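Local coordinates for DUF2666 domain-containing protein (Pyrococcus furiosus, PDB 3V68), which is of unknown function but probably binds double-stranded DNA, and carries two DUF2666 domains in one chain, at residues Leu93-Arg107 / Gly234-Tyr247. Residues are numbered along the deposited sequence; the frame is centred on the assembly and turned at random.
Sequences LKKLLVEVAKAVLTR and GLKVDVPSKNLEKY
Val-100 sits at the apolar centre, its CG2 3.7 Å from CB of Asn-243 and also against CD2 of Leu-244, while its CG1 meets CG1 of Val-239. With CG1 anti to the backbone N (chi1 169°), Val-100 spreads its two methyls over the loop and the first helical turn at once. Towards the N-terminal end of helix 91-110, CD1 of Leu-93 and CD1 of Leu-97 both approach the Tyr-247 ring obliquely, and the Tyr-247 hydroxyl goes on to Lys-51. At Ala-103 the loop comes close, CA lying 3.5 Å from O of Lys-236 in a CA-H...O contact. The short segments 93-107 and 241-247 run nearly antiparallel, 148° between directions and 9.0 Å apart at closest approach; a largely extended loop from the Schellman motif at Gly-234 lies along the first before the second begins, and the packing brings together both DUF2666 regions of the chain. At the polar edge the Asn-243 amide spends both N-H groups of ND2 in its own plane, one on an in-plane lone pair of the Leu-96 carbonyl at 3.0 Å, the other reaching Glu-99 OE1 (2.8 Å) from above the carboxylate. Glu-99 OE2 takes a salt bridge from Lys-236 NZ at 3.0 Å. With an alanine in place of Glu-99, Lys-236 would probably lose its counter-charge and one Asn-243 N-H its acceptor. Arg-107 bends at chi3 (-73°) to grip O of Val-237 side-on, NE at 2.8 Å and NH2 at 3.0 Å, and NH2 also makes a weak salt-bridging bond to OD1 of Asp-238, whose OD2 pairs with Arg-227.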
loop_
_atom_site.group_PDB
_atom_site.type_symbol
_atom_site.label_atom_id
_atom_site.label_comp_id
_atom_site.label_asym_id
_atom_site.label_seq_id
_atom_site.Cartn_x
_atom_site.Cartn_y
_atom_site.Cartn_z
ATOM N N LEU A 93 -21.070 2.804 -3.400
ATOM C CA LEU A 93 -20.186 1.771 -2.857
ATOM C C LEU A 93 -19.264 1.185 -3.929
ATOM O O LEU A 93 -18.099 0.881 -3.655
ATOM C CB LEU A 93 -20.990 0.666 -2.158
ATOM C CG LEU A 93 -21.808 1.010 -0.905
ATOM C CD1 LEU A 93 -22.564 -0.217 -0.425
ATOM C CD2 LEU A 93 -20.947 1.575 0.224
ATOM N N LYS A 94 -19.783 1.035 -5.147
ATOM C CA LYS A 94 -18.981 0.530 -6.267
ATOM C C LYS A 94 -17.776 1.432 -6.549
ATOM O O LYS A 94 -16.663 0.942 -6.773
ATOM C CB LYS A 94 -19.842 0.363 -7.525
ATOM C CG LYS A 94 -19.116 -0.312 -8.675
ATOM C CD LYS A 94 -20.027 -0.519 -9.871
ATOM C CE LYS A 94 -19.296 -1.245 -10.988
ATOM N NZ LYS A 94 -20.213 -1.617 -12.104
ATOM N N LYS A 95 -17.999 2.745 -6.519
ATOM C CA LYS A 95 -16.933 3.722 -6.729
ATOM C C LYS A 95 -15.804 3.533 -5.711
ATOM O O LYS A 95 -14.625 3.578 -6.074
ATOM C CB LYS A 95 -17.485 5.155 -6.670
ATOM C CG LYS A 95 -16.493 6.229 -7.117
ATOM C CD LYS A 95 -17.096 7.633 -7.096
ATOM C CE LYS A 95 -16.058 8.671 -7.529
ATOM N NZ LYS A 95 -16.536 10.082 -7.395
ATOM N N LEU A 96 -16.175 3.311 -4.450
ATOM C CA LEU A 96 -15.201 3.081 -3.379
ATOM C C LEU A 96 -14.345 1.847 -3.649
ATOM O O LEU A 96 -13.118 1.882 -3.477
ATOM C CB LEU A 96 -15.906 2.945 -2.030
ATOM C CG LEU A 96 -16.625 4.177 -1.472
ATOM C CD1 LEU A 96 -17.422 3.773 -0.251
ATOM C CD2 LEU A 96 -15.643 5.298 -1.139
ATOM N N LEU A 97 -14.994 0.773 -4.092
ATOM C CA LEU A 97 -14.308 -0.493 -4.356
ATOM C C LEU A 97 -13.463 -0.455 -5.627
ATOM O O LEU A 97 -12.389 -1.061 -5.673
ATOM C CB LEU A 97 -15.301 -1.659 -4.392
ATOM C CG LEU A 97 -15.993 -1.992 -3.066
ATOM C CD1 LEU A 97 -17.189 -2.907 -3.304
ATOM C CD2 LEU A 97 -15.020 -2.620 -2.069
ATOM N N VAL A 98 -13.938 0.258 -6.647
ATOM C CA VAL A 98 -13.160 0.469 -7.873
ATOM C C VAL A 98 -11.825 1.159 -7.576
ATOM O O VAL A 98 -10.789 0.770 -8.112
ATOM C CB VAL A 98 -13.968 1.236 -8.962
ATOM C CG1 VAL A 98 -13.062 1.748 -10.075
ATOM C CG2 VAL A 98 -15.046 0.334 -9.552
ATOM N N GLU A 99 -11.845 2.163 -6.701
ATOM C CA GLU A 99 -10.610 2.847 -6.327
ATOM C C GLU A 99 -9.626 1.915 -5.602
ATOM O O GLU A 99 -8.412 1.973 -5.841
ATOM C CB GLU A 99 -10.902 4.091 -5.486
ATOM C CG GLU A 99 -9.688 5.004 -5.338
ATOM C CD GLU A 99 -9.947 6.238 -4.493
ATOM O OE1 GLU A 99 -11.014 6.333 -3.846
ATOM O OE2 GLU A 99 -9.061 7.118 -4.477
ATOM N N VAL A 100 -10.159 1.052 -4.737
ATOM C CA VAL A 100 -9.361 0.026 -4.063
ATOM C C VAL A 100 -8.730 -0.934 -5.074
ATOM O O VAL A 100 -7.521 -1.176 -5.028
ATOM C CB VAL A 100 -10.203 -0.746 -3.018
ATOM C CG1 VAL A 100 -9.459 -1.987 -2.495
ATOM C CG2 VAL A 100 -10.565 0.181 -1.869
ATOM N N ALA A 101 -9.549 -1.463 -5.983
ATOM C CA ALA A 101 -9.074 -2.375 -7.030
ATOM C C ALA A 101 -8.007 -1.717 -7.895
ATOM O O ALA A 101 -6.993 -2.336 -8.229
ATOM C CB ALA A 101 -10.239 -2.857 -7.891
ATOM N N LYS A 102 -8.232 -0.451 -8.239
ATOM C CA LYS A 102 -7.281 0.326 -9.035
ATOM C C LYS A 102 -5.932 0.458 -8.327
ATOM O O LYS A 102 -4.889 0.356 -8.962
ATOM C CB LYS A 102 -7.864 1.705 -9.339
ATOM C CG LYS A 102 -7.119 2.512 -10.386
ATOM C CD LYS A 102 -7.812 3.853 -10.553
ATOM C CE LYS A 102 -6.970 4.833 -11.335
ATOM N NZ LYS A 102 -7.661 6.148 -11.466
ATOM N N ALA A 103 -5.953 0.673 -7.013
ATOM C CA ALA A 103 -4.718 0.771 -6.228
ATOM C C ALA A 103 -3.952 -0.549 -6.200
ATOM O O ALA A 103 -2.722 -0.554 -6.240
ATOM C CB ALA A 103 -5.008 1.245 -4.808
ATOM N N VAL A 104 -4.687 -1.660 -6.132
ATOM C CA VAL A 104 -4.078 -2.991 -6.154
ATOM C C VAL A 104 -3.410 -3.227 -7.505
ATOM O O VAL A 104 -2.249 -3.643 -7.572
ATOM C CB VAL A 104 -5.124 -4.100 -5.849
ATOM C CG1 VAL A 104 -4.593 -5.479 -6.217
ATOM C CG2 VAL A 104 -5.511 -4.060 -4.382
ATOM N N LEU A 105 -4.146 -2.936 -8.575
ATOM C CA LEU A 105 -3.627 -3.100 -9.929
ATOM C C LEU A 105 -2.409 -2.203 -10.176
ATOM O O LEU A 105 -1.399 -2.648 -10.710
ATOM C CB LEU A 105 -4.722 -2.819 -10.965
ATOM C CG LEU A 105 -4.336 -2.992 -12.436
ATOM C CD1 LEU A 105 -3.946 -4.439 -12.721
ATOM C CD2 LEU A 105 -5.462 -2.544 -13.357
ATOM N N THR A 106 -2.511 -0.943 -9.764
ATOM C CA THR A 106 -1.422 0.014 -9.936
ATOM C C THR A 106 -0.122 -0.454 -9.269
ATOM O O THR A 106 0.947 -0.405 -9.884
ATOM C CB THR A 106 -1.843 1.416 -9.438
ATOM O OG1 THR A 106 -2.980 1.854 -10.190
ATOM C CG2 THR A 106 -0.712 2.429 -9.607
ATOM N N ARG A 107 -0.214 -0.935 -8.030
ATOM C CA ARG A 107 0.959 -1.456 -7.338
ATOM C C ARG A 107 1.579 -2.632 -8.094
ATOM O O ARG A 107 2.784 -2.663 -8.304
ATOM C CB ARG A 107 0.626 -1.880 -5.901
ATOM C CG ARG A 107 1.791 -2.602 -5.181
ATOM C CD ARG A 107 1.491 -2.912 -3.704
ATOM N NE ARG A 107 1.540 -1.696 -2.901
ATOM C CZ ARG A 107 2.516 -1.373 -2.057
ATOM N NH1 ARG A 107 3.536 -2.199 -1.835
ATOM N NH2 ARG A 107 2.445 -0.226 -1.397
ATOM N N GLY A 234 -3.560 10.873 -10.490
ATOM C CA GLY A 234 -4.689 10.306 -9.754
ATOM C C GLY A 234 -4.492 8.834 -9.448
ATOM O O GLY A 234 -5.460 8.100 -9.221
ATOM N N LEU A 235 -3.235 8.398 -9.450
ATOM C CA LEU A 235 -2.913 7.003 -9.182
ATOM C C LEU A 235 -2.401 6.809 -7.765
ATOM O O LEU A 235 -1.724 7.679 -7.213
ATOM C CB LEU A 235 -1.874 6.492 -10.186
ATOM C CG LEU A 235 -2.307 6.392 -11.654
ATOM C CD1 LEU A 235 -1.118 6.071 -12.543
ATOM C CD2 LEU A 235 -3.426 5.369 -11.864
ATOM N N LYS A 236 -2.729 5.656 -7.183
ATOM C CA LYS A 236 -2.293 5.304 -5.831
ATOM C C LYS A 236 -1.683 3.920 -5.838
ATOM O O LYS A 236 -2.107 3.065 -6.612
ATOM C CB LYS A 236 -3.479 5.310 -4.866
ATOM C CG LYS A 236 -4.104 6.667 -4.624
ATOM C CD LYS A 236 -5.356 6.517 -3.782
ATOM C CE LYS A 236 -5.881 7.862 -3.312
ATOM N NZ LYS A 236 -7.027 7.693 -2.374
ATOM N N VAL A 237 -0.710 3.696 -4.957
ATOM C CA VAL A 237 -0.114 2.367 -4.790
ATOM C C VAL A 237 -0.324 1.823 -3.377
ATOM O O VAL A 237 0.064 0.687 -3.069
ATOM C CB VAL A 237 1.390 2.332 -5.160
ATOM C CG1 VAL A 237 1.587 2.497 -6.667
ATOM C CG2 VAL A 237 2.193 3.377 -4.368
ATOM N N ASP A 238 -0.933 2.641 -2.521
ATOM C CA ASP A 238 -1.333 2.229 -1.176
ATOM C C ASP A 238 -2.861 2.197 -1.130
ATOM O O ASP A 238 -3.510 3.206 -1.417
ATOM C CB ASP A 238 -0.754 3.185 -0.113
ATOM C CG ASP A 238 0.773 3.277 -0.163
ATOM O OD1 ASP A 238 1.435 2.216 -0.243
ATOM O OD2 ASP A 238 1.318 4.411 -0.118
ATOM N N VAL A 239 -3.431 1.037 -0.801
ATOM C CA VAL A 239 -4.892 0.864 -0.719
ATOM C C VAL A 239 -5.495 1.812 0.329
ATOM O O VAL A 239 -5.058 1.814 1.478
ATOM C CB VAL A 239 -5.281 -0.605 -0.389
ATOM C CG1 VAL A 239 -6.772 -0.721 -0.070
ATOM C CG2 VAL A 239 -4.895 -1.536 -1.538
ATOM N N PRO A 240 -6.485 2.638 -0.072
ATOM C CA PRO A 240 -7.104 3.544 0.896
ATOM C C PRO A 240 -8.040 2.800 1.854
ATOM O O PRO A 240 -9.123 2.348 1.454
ATOM C CB PRO A 240 -7.863 4.539 0.008
ATOM C CG PRO A 240 -8.173 3.779 -1.229
ATOM C CD PRO A 240 -7.027 2.824 -1.432
ATOM N N SER A 241 -7.615 2.664 3.110
ATOM C CA SER A 241 -8.381 1.903 4.095
ATOM C C SER A 241 -9.761 2.518 4.318
ATOM O O SER A 241 -10.723 1.798 4.569
ATOM C CB SER A 241 -7.634 1.800 5.428
ATOM O OG SER A 241 -7.614 3.051 6.093
ATOM N N LYS A 242 -9.846 3.843 4.212
ATOM C CA LYS A 242 -11.112 4.545 4.435
ATOM C C LYS A 242 -12.209 4.082 3.472
ATOM O O LYS A 242 -13.378 4.044 3.844
ATOM C CB LYS A 242 -10.938 6.072 4.423
ATOM C CG LYS A 242 -10.590 6.723 3.086
ATOM C CD LYS A 242 -10.542 8.237 3.243
ATOM C CE LYS A 242 -10.494 8.960 1.908
ATOM N NZ LYS A 242 -10.623 10.436 2.089
ATOM N N ASN A 243 -11.830 3.715 2.248
ATOM C CA ASN A 243 -12.806 3.195 1.283
ATOM C C ASN A 243 -13.454 1.909 1.783
ATOM O O ASN A 243 -14.662 1.717 1.653
ATOM C CB ASN A 243 -12.167 2.962 -0.088
ATOM C CG ASN A 243 -11.784 4.252 -0.788
ATOM O OD1 ASN A 243 -11.360 5.218 -0.152
ATOM N ND2 ASN A 243 -11.911 4.265 -2.113
ATOM N N LEU A 244 -12.643 1.042 2.381
ATOM C CA LEU A 244 -13.121 -0.231 2.895
ATOM C C LEU A 244 -13.914 -0.031 4.186
ATOM O O LEU A 244 -14.905 -0.721 4.420
ATOM C CB LEU A 244 -11.954 -1.209 3.089
ATOM C CG LEU A 244 -11.184 -1.592 1.816
ATOM C CD1 LEU A 244 -9.911 -2.374 2.157
ATOM C CD2 LEU A 244 -12.066 -2.373 0.836
ATOM N N GLU A 245 -13.475 0.935 4.995
ATOM C CA GLU A 245 -14.174 1.353 6.210
ATOM C C GLU A 245 -15.588 1.820 5.871
ATOM O O GLU A 245 -16.558 1.376 6.490
ATOM C CB GLU A 245 -13.386 2.479 6.892
ATOM C CG GLU A 245 -13.839 2.852 8.305
ATOM C CD GLU A 245 -13.001 3.977 8.905
ATOM O OE1 GLU A 245 -11.815 4.126 8.521
ATOM O OE2 GLU A 245 -13.529 4.714 9.765
ATOM N N LYS A 246 -15.692 2.696 4.872
ATOM C CA LYS A 246 -16.983 3.247 4.445
ATOM C C LYS A 246 -17.904 2.178 3.853
ATOM O O LYS A 246 -19.118 2.218 4.074
ATOM C CB LYS A 246 -16.790 4.416 3.469
ATOM C CG LYS A 246 -18.080 5.149 3.060
ATOM C CD LYS A 246 -18.769 5.831 4.238
ATOM C CE LYS A 246 -20.165 6.300 3.855
ATOM N NZ LYS A 246 -20.871 6.953 4.993
ATOM N N TYR A 247 -17.335 1.226 3.112
ATOM C CA TYR A 247 -18.131 0.112 2.600
ATOM C C TYR A 247 -18.716 -0.725 3.740
ATOM O O TYR A 247 -19.902 -1.060 3.723
ATOM C CB TYR A 247 -17.350 -0.797 1.632
ATOM C CG TYR A 247 -18.177 -2.004 1.234
ATOM C CD1 TYR A 247 -19.034 -1.958 0.133
ATOM C CD2 TYR A 247 -18.153 -3.168 2.000
ATOM C CE1 TYR A 247 -19.820 -3.055 -0.208
ATOM C CE2 TYR A 247 -18.933 -4.265 1.671
ATOM C CZ TYR A 247 -19.765 -4.204 0.569
ATOM O OH TYR A 247 -20.540 -5.297 0.247
HETATM O O HOH W 1 -6.992 6.639 -7.205
HETATM O O HOH W 2 -9.912 7.258 -1.067
HETATM O O HOH W 3 -4.524 3.999 -8.741
#